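PDB 6G6O: Ika8, which is a computationally designed protein that folds into a symmetrical eight-bladed beta-propeller of WD40 repeats, with no natural function known for it. Local coordinates for residues G93-I107 against S110-L123. Residues are numbered along the deposited sequence; the frame is centred on the assembly and turned at random.
Sequences GHQSAITALAFSKNI and SGAADGTIKVWDIL
His94 reaches into residues 110-123 with both ring nitrogens engaged. His94 ND1 donates to Thr116 OG1 (3.0 Å), which lies only 2° out of the ring plane, while its NE2 and Ser110 OG are hydrogen-bonded at 2.7 Å. The extended Lys118 chain runs over one ring face, CD 4.0 Å from the centroid, and its NZ ends on Gly93 O. Ser110 OG sits in the crowded position between backbone N and carbonyl carbon (chi1 51°), where it accepts from Trp120 NE1 in the plane of the indole as well as bonding to His94. A leucine in place of His94 would probably leave Thr116 and Ser110 without their shared partner and Trp120 tied to a less firmly held hydroxyl. Next to this network, Ser96 OG accepts from Asp114 N, and Asp114 OD1 closes an Asx turn onto Thr116 N. Beyond this network, strands 98-104 and 107-112 pair antiparallel through a classic beta bulge, Thr99 and Ala100 both facing Gly111. At the far end Ile122 N bonds to Asn106 O, and Ile122 CD1 meets the edge of Phe103 at CZ (3.7 Å). Trp120, Ser110, His94 and, by way of Thr116, Asp114 stand as in the Asp-His-Ser/Thr-Trp tetrad of WD40 propeller blades.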
ATOM      1  N   GLY A  93      14.212  10.740 -10.124  1.00 20.08           N
ATOM      2  CA  GLY A  93      13.411   9.551 -10.294  1.00 16.40           C
ATOM      3  C   GLY A  93      14.216   8.399 -10.875  1.00 21.92           C
ATOM      4  O   GLY A  93      15.431   8.465 -11.057  1.00 24.44           O
ATOM      5  N   HIS A  94      13.497   7.324 -11.169  1.00 20.53           N
ATOM      6  CA  HIS A  94      14.091   6.121 -11.731  1.00 17.89           C
ATOM      7  C   HIS A  94      13.948   6.110 -13.246  1.00 17.17           C
ATOM      8  O   HIS A  94      13.148   6.847 -13.827  1.00 22.66           O
ATOM      9  CB  HIS A  94      13.436   4.864 -11.151  1.00 13.61           C
ATOM     10  CG  HIS A  94      13.633   4.697  -9.678  1.00 10.53           C
ATOM     11  ND1 HIS A  94      14.248   3.591  -9.132  1.00 13.46           N
ATOM     12  CD2 HIS A  94      13.282   5.484  -8.634  1.00 11.69           C
ATOM     13  CE1 HIS A  94      14.269   3.705  -7.817  1.00  9.17           C
ATOM     14  NE2 HIS A  94      13.691   4.845  -7.489  1.00 15.25           N
ATOM     15  N   GLN A  95      14.740   5.252 -13.882  0.54 21.89           N
ATOM     16  CA  GLN A  95      14.664   5.039 -15.318  0.54 22.36           C
ATOM     17  C   GLN A  95      13.605   4.016 -15.704  0.54 20.11           C
ATOM     18  O   GLN A  95      13.301   3.879 -16.893  0.54 24.23           O
ATOM     19  CB  GLN A  95      16.029   4.596 -15.861  0.54 21.92           C
ATOM     20  CG  GLN A  95      17.085   5.697 -15.893  0.54 23.54           C
ATOM     21  CD  GLN A  95      17.567   6.098 -14.510  0.54 21.62           C
ATOM     22  OE1 GLN A  95      17.593   5.282 -13.587  0.54 23.34           O
ATOM     23  NE2 GLN A  95      17.949   7.361 -14.359  0.54 24.03           N
ATOM     24  N   SER A  96      13.043   3.303 -14.736  1.00 18.84           N
ATOM     25  CA  SER A  96      11.995   2.319 -14.959  1.00 24.92           C
ATOM     26  C   SER A  96      10.768   2.691 -14.130  1.00 20.28           C
ATOM     27  O   SER A  96      10.782   3.650 -13.356  1.00 17.72           O
ATOM     28  CB  SER A  96      12.494   0.911 -14.620  1.00 20.49           C
ATOM     29  OG  SER A  96      12.282   0.607 -13.255  1.00 33.59           O
ATOM     30  N   ALA A  97       9.704   1.909 -14.291  1.00 18.68           N
ATOM     31  CA  ALA A  97       8.424   2.245 -13.680  1.00 20.95           C
ATOM     32  C   ALA A  97       8.512   2.217 -12.159  1.00 20.43           C
ATOM     33  O   ALA A  97       8.975   1.237 -11.567  1.00 15.00           O
ATOM     34  CB  ALA A  97       7.343   1.275 -14.161  1.00 20.32           C
ATOM     35  N   ILE A  98       8.060   3.302 -11.528  1.00 17.58           N
ATOM     36  CA  ILE A  98       7.941   3.332 -10.076  1.00 16.79           C
ATOM     37  C   ILE A  98       6.878   2.332  -9.643  1.00 17.77           C
ATOM     38  O   ILE A  98       5.733   2.380 -10.109  1.00 22.59           O
ATOM     39  CB  ILE A  98       7.597   4.747  -9.589  1.00 15.32           C
ATOM     40  CG1 ILE A  98       8.658   5.746 -10.050  1.00 18.68           C
ATOM     41  CG2 ILE A  98       7.454   4.768  -8.075  1.00 14.66           C
ATOM     42  CD1 ILE A  98      10.067   5.344  -9.689  1.00 14.99           C
ATOM     43  N   THR A  99       7.254   1.414  -8.755  1.00 17.63           N
ATOM     44  CA  THR A  99       6.337   0.388  -8.282  1.00 14.85           C
ATOM     45  C   THR A  99       6.108   0.418  -6.779  1.00 22.52           C
ATOM     46  O   THR A  99       5.205  -0.276  -6.299  1.00 27.84           O
ATOM     47  CB  THR A  99       6.838  -1.011  -8.678  1.00 18.46           C
ATOM     48  OG1 THR A  99       8.059  -1.301  -7.988  1.00 24.46           O
ATOM     49  CG2 THR A  99       7.082  -1.088 -10.173  1.00 17.83           C
ATOM     50  N   ALA A 100       6.886   1.189  -6.027  1.00 16.01           N
ATOM     51  CA  ALA A 100       6.723   1.250  -4.584  1.00 15.50           C
ATOM     52  C   ALA A 100       7.227   2.592  -4.084  1.00 17.81           C
ATOM     53  O   ALA A 100       8.236   3.108  -4.573  1.00 15.55           O
ATOM     54  CB  ALA A 100       7.467   0.110  -3.884  1.00 22.91           C
ATOM     55  N   LEU A 101       6.514   3.151  -3.113  1.00 22.86           N
ATOM     56  CA  LEU A 101       6.878   4.412  -2.490  1.00 14.93           C
ATOM     57  C   LEU A 101       6.791   4.265  -0.981  1.00 17.75           C
ATOM     58  O   LEU A 101       5.874   3.623  -0.460  1.00 18.46           O
ATOM     59  CB  LEU A 101       5.968   5.556  -2.957  1.00 22.59           C
ATOM     60  CG  LEU A 101       6.320   6.244  -4.277  1.00 12.49           C
ATOM     61  CD1 LEU A 101       5.395   7.418  -4.524  1.00 12.38           C
ATOM     62  CD2 LEU A 101       7.765   6.703  -4.270  1.00 16.52           C
ATOM     63  N   ALA A 102       7.761   4.847  -0.286  1.00 16.09           N
ATOM     64  CA  ALA A 102       7.749   4.931   1.164  1.00 15.37           C
ATOM     65  C   ALA A 102       8.104   6.354   1.558  1.00 17.07           C
ATOM     66  O   ALA A 102       8.937   6.995   0.911  1.00 20.06           O
ATOM     67  CB  ALA A 102       8.727   3.937   1.801  1.00 18.35           C
ATOM     68  N   PHE A 103       7.455   6.850   2.607  1.00 20.74           N
ATOM     69  CA  PHE A 103       7.616   8.234   3.032  1.00 20.81           C
ATOM     70  C   PHE A 103       7.653   8.265   4.551  1.00 20.55           C
ATOM     71  O   PHE A 103       6.691   7.854   5.205  1.00 20.84           O
ATOM     72  CB  PHE A 103       6.478   9.108   2.491  1.00 20.03           C
ATOM     73  CG  PHE A 103       6.745  10.585   2.566  1.00 18.37           C
ATOM     74  CD1 PHE A 103       7.988  11.068   2.936  1.00 14.07           C
ATOM     75  CD2 PHE A 103       5.746  11.491   2.257  1.00 16.92           C
ATOM     76  CE1 PHE A 103       8.227  12.426   3.003  1.00 18.48           C
ATOM     77  CE2 PHE A 103       5.977  12.850   2.321  1.00 18.00           C
ATOM     78  CZ  PHE A 103       7.221  13.318   2.694  1.00 21.40           C
ATOM     79  N   SER A 104       8.767   8.739   5.104  1.00 26.91           N
ATOM     80  CA  SER A 104       8.927   8.858   6.545  1.00 25.23           C
ATOM     81  C   SER A 104       9.862  10.023   6.827  1.00 27.87           C
ATOM     82  O   SER A 104      10.891  10.174   6.162  1.00 26.93           O
ATOM     83  CB  SER A 104       9.473   7.563   7.158  1.00 26.20           C
ATOM     84  OG  SER A 104       9.437   7.611   8.574  1.00 35.49           O
ATOM     85  N   LYS A 105       9.489  10.843   7.812  1.00 28.72           N
ATOM     86  CA  LYS A 105      10.228  12.055   8.150  1.00 26.10           C
ATOM     87  C   LYS A 105      10.412  12.919   6.909  1.00 25.07           C
ATOM     88  O   LYS A 105       9.427  13.346   6.296  1.00 30.37           O
ATOM     89  CB  LYS A 105      11.577  11.708   8.786  1.00 27.93           C
ATOM     90  CG  LYS A 105      11.560  11.712  10.310  1.00 30.44           C
ATOM     91  CD  LYS A 105      10.759  10.538  10.856  1.00 38.63           C
ATOM     92  CE  LYS A 105      10.935  10.380  12.361  1.00 50.98           C
ATOM     93  NZ  LYS A 105      12.351  10.125  12.748  1.00 59.53           N
ATOM     94  N   ASN A 106      11.661  13.177   6.525  1.00 23.25           N
ATOM     95  CA  ASN A 106      11.971  13.928   5.315  1.00 20.14           C
ATOM     96  C   ASN A 106      12.670  13.062   4.272  1.00 14.90           C
ATOM     97  O   ASN A 106      13.400  13.573   3.421  1.00 19.72           O
ATOM     98  CB  ASN A 106      12.822  15.154   5.641  1.00 21.72           C
ATOM     99  CG  ASN A 106      12.047  16.218   6.388  1.00 28.32           C
ATOM    100  OD1 ASN A 106      10.819  16.266   6.323  1.00 31.91           O
ATOM    101  ND2 ASN A 106      12.760  17.084   7.097  1.00 24.17           N
ATOM    102  N   ILE A 107      12.449  11.753   4.322  1.00 20.53           N
ATOM    103  CA  ILE A 107      13.098  10.806   3.425  1.00 19.93           C
ATOM    104  C   ILE A 107      12.032  10.100   2.601  1.00 13.95           C
ATOM    105  O   ILE A 107      10.997   9.682   3.132  1.00 18.84           O
ATOM    106  CB  ILE A 107      13.955   9.782   4.201  1.00 17.46           C
ATOM    107  CG1 ILE A 107      15.042  10.489   5.010  1.00 15.98           C
ATOM    108  CG2 ILE A 107      14.577   8.778   3.252  1.00 18.72           C
ATOM    109  CD1 ILE A 107      16.026  11.254   4.164  1.00 22.36           C
ATOM    110  N   SER A 110      11.940   5.122  -2.992  1.00 17.72           N
ATOM    111  CA  SER A 110      11.169   4.696  -4.151  1.00 14.49           C
ATOM    112  C   SER A 110      11.757   3.410  -4.713  1.00 19.17           C
ATOM    113  O   SER A 110      12.973   3.307  -4.898  1.00 16.44           O
ATOM    114  CB  SER A 110      11.146   5.783  -5.228  1.00 14.67           C
ATOM    115  OG  SER A 110      12.453   6.234  -5.531  1.00 18.41           O
ATOM    116  N   GLY A 111      10.888   2.431  -4.969  1.00 14.20           N
ATOM    117  CA  GLY A 111      11.268   1.223  -5.661  1.00 15.67           C
ATOM    118  C   GLY A 111      10.808   1.263  -7.107  1.00 17.39           C
ATOM    119  O   GLY A 111       9.862   1.963  -7.456  1.00 17.12           O
ATOM    120  N   ALA A 112      11.497   0.504  -7.954  1.00 12.63           N
ATOM    121  CA  ALA A 112      11.229   0.512  -9.383  1.00 14.66           C
ATOM    122  C   ALA A 112      11.050  -0.912  -9.887  1.00 13.68           C
ATOM    123  O   ALA A 112      11.362  -1.886  -9.199  1.00 16.52           O
ATOM    124  CB  ALA A 112      12.349   1.212 -10.159  1.00 17.32           C
ATOM    125  N   ALA A 113      10.543  -1.018 -11.119  1.00 21.88           N
ATOM    126  CA  ALA A 113      10.278  -2.319 -11.720  1.00 18.76           C
ATOM    127  C   ALA A 113      11.551  -3.037 -12.149  1.00 22.14           C
ATOM    128  O   ALA A 113      11.524  -4.257 -12.340  1.00 17.01           O
ATOM    129  CB  ALA A 113       9.339  -2.165 -12.918  1.00 18.73           C
ATOM    130  N   ASP A 114      12.655  -2.314 -12.316  1.00 24.84           N
ATOM    131  CA  ASP A 114      13.930  -2.955 -12.606  1.00 19.32           C
ATOM    132  C   ASP A 114      14.637  -3.442 -11.350  1.00 21.05           C
ATOM    133  O   ASP A 114      15.710  -4.046 -11.455  1.00 19.11           O
ATOM    134  CB  ASP A 114      14.839  -1.999 -13.390  1.00 21.24           C
ATOM    135  CG  ASP A 114      15.145  -0.710 -12.639  1.00 22.31           C
ATOM    136  OD1 ASP A 114      14.784  -0.588 -11.450  1.00 24.84           O
ATOM    137  OD2 ASP A 114      15.758   0.191 -13.250  1.00 22.36           O
ATOM    138  N   GLY A 115      14.065  -3.195 -10.174  1.00 18.82           N
ATOM    139  CA  GLY A 115      14.648  -3.602  -8.916  1.00 15.76           C
ATOM    140  C   GLY A 115      15.390  -2.512  -8.180  1.00 11.74           C
ATOM    141  O   GLY A 115      15.762  -2.717  -7.019  1.00 20.43           O
ATOM    142  N   THR A 116      15.605  -1.362  -8.810  1.00 18.05           N
ATOM    143  CA  THR A 116      16.384  -0.303  -8.188  1.00 19.62           C
ATOM    144  C   THR A 116      15.613   0.345  -7.048  1.00 18.71           C
ATOM    145  O   THR A 116      14.390   0.496  -7.107  1.00 20.08           O
ATOM    146  CB  THR A 116      16.766   0.752  -9.226  1.00 21.31           C
ATOM    147  OG1 THR A 116      15.623   1.072 -10.026  1.00 24.35           O
ATOM    148  CG2 THR A 116      17.878   0.231 -10.125  1.00 24.74           C
ATOM    149  N   ILE A 117      16.341   0.724  -6.001  1.00 19.15           N
ATOM    150  CA  ILE A 117      15.783   1.418  -4.849  1.00 17.49           C
ATOM    151  C   ILE A 117      16.593   2.684  -4.627  1.00 18.31           C
ATOM    152  O   ILE A 117      17.821   2.624  -4.503  1.00 20.30           O
ATOM    153  CB  ILE A 117      15.798   0.540  -3.585  1.00 18.55           C
ATOM    154  CG1 ILE A 117      15.119  -0.801  -3.849  1.00 21.36           C
ATOM    155  CG2 ILE A 117      15.122   1.258  -2.434  1.00 24.19           C
ATOM    156  CD1 ILE A 117      15.329  -1.807  -2.746  1.00 21.19           C
ATOM    157  N   LYS A 118      15.914   3.824  -4.584  1.00 18.09           N
ATOM    158  CA  LYS A 118      16.570   5.107  -4.391  1.00 14.38           C
ATOM    159  C   LYS A 118      16.014   5.789  -3.151  1.00 19.89           C
ATOM    160  O   LYS A 118      14.849   5.604  -2.788  1.00 16.75           O
ATOM    161  CB  LYS A 118      16.398   6.014  -5.614  1.00 14.90           C
ATOM    162  CG  LYS A 118      17.159   5.543  -6.845  1.00 15.61           C
ATOM    163  CD  LYS A 118      17.175   6.613  -7.920  1.00 14.87           C
ATOM    164  CE  LYS A 118      17.839   6.120  -9.193  1.00 18.89           C
ATOM    165  NZ  LYS A 118      17.913   7.197 -10.218  1.00 24.02           N
ATOM    166  N   VAL A 119      16.866   6.577  -2.501  1.00 21.81           N
ATOM    167  CA  VAL A 119      16.535   7.273  -1.264  1.00 17.40           C
ATOM    168  C   VAL A 119      16.756   8.759  -1.495  1.00 19.83           C
ATOM    169  O   VAL A 119      17.869   9.179  -1.839  1.00 21.62           O
ATOM    170  CB  VAL A 119      17.378   6.766  -0.084  1.00 16.41           C
ATOM    171  CG1 VAL A 119      17.231   7.692   1.108  1.00 19.81           C
ATOM    172  CG2 VAL A 119      16.976   5.349   0.283  1.00 17.05           C
ATOM    173  N   TRP A 120      15.705   9.552  -1.305  1.00 20.47           N
ATOM    174  CA  TRP A 120      15.744  10.978  -1.579  1.00 14.98           C
ATOM    175  C   TRP A 120      15.581  11.775  -0.292  1.00 15.83           C
ATOM    176  O   TRP A 120      15.016  11.300   0.697  1.00 22.64           O
ATOM    177  CB  TRP A 120      14.650  11.386  -2.574  1.00 13.03           C
ATOM    178  CG  TRP A 120      14.525  10.480  -3.761  1.00 14.22           C
ATOM    179  CD1 TRP A 120      13.751   9.360  -3.860  1.00 15.42           C
ATOM    180  CD2 TRP A 120      15.182  10.626  -5.026  1.00 17.62           C
ATOM    181  NE1 TRP A 120      13.890   8.795  -5.105  1.00 14.33           N
ATOM    182  CE2 TRP A 120      14.764   9.553  -5.840  1.00 17.44           C
ATOM    183  CE3 TRP A 120      16.087  11.555  -5.548  1.00 12.89           C
ATOM    184  CZ2 TRP A 120      15.218   9.386  -7.147  1.00 19.82           C
ATOM    185  CZ3 TRP A 120      16.537  11.387  -6.845  1.00 16.97           C
ATOM    186  CH2 TRP A 120      16.104  10.311  -7.629  1.00 15.75           C
ATOM    187  N   ASP A 121      16.094  13.001  -0.321  1.00 23.83           N
ATOM    188  CA  ASP A 121      15.901  13.983   0.741  1.00 22.20           C
ATOM    189  C   ASP A 121      14.933  15.029   0.204  1.00 19.12           C
ATOM    190  O   ASP A 121      15.282  15.799  -0.697  1.00 21.46           O
ATOM    191  CB  ASP A 121      17.233  14.607   1.155  1.00 22.06           C
ATOM    192  CG  ASP A 121      17.092  15.597   2.302  1.00 30.81           C
ATOM    193  OD1 ASP A 121      15.977  15.747   2.846  1.00 35.19           O
ATOM    194  OD2 ASP A 121      18.108  16.228   2.666  1.00 25.08           O
ATOM    195  N   ILE A 122      13.715  15.057   0.751  1.00 23.68           N
ATOM    196  CA  ILE A 122      12.700  15.983   0.260  1.00 21.90           C
ATOM    197  C   ILE A 122      13.032  17.434   0.562  1.00 23.15           C
ATOM    198  O   ILE A 122      12.330  18.332   0.083  1.00 24.94           O
ATOM    199  CB  ILE A 122      11.310  15.642   0.834  1.00 16.15           C
ATOM    200  CG1 ILE A 122      11.188  16.125   2.280  1.00 24.87           C
ATOM    201  CG2 ILE A 122      11.048  14.153   0.742  1.00 16.60           C
ATOM    202  CD1 ILE A 122       9.778  16.054   2.829  1.00 24.13           C
ATOM    203  N   LEU A 123      14.082  17.689   1.345  1.00 23.93           N
ATOM    204  CA  LEU A 123      14.509  19.058   1.604  1.00 20.50           C
ATOM    205  C   LEU A 123      15.348  19.606   0.456  1.00 24.66           C
ATOM    206  O   LEU A 123      15.214  20.779   0.089  1.00 24.56           O
ATOM    207  CB  LEU A 123      15.293  19.123   2.914  1.00 21.30           C
ATOM    208  CG  LEU A 123      14.561  19.703   4.124  1.00 23.10           C
ATOM    209  CD1 LEU A 123      13.266  18.954   4.374  1.00 26.37           C
ATOM    210  CD2 LEU A 123      15.452  19.659   5.352  1.00 25.86           C
TER
HETATM  211  O   HOH W   1      16.040   2.667 -12.446  1.00 28.03           O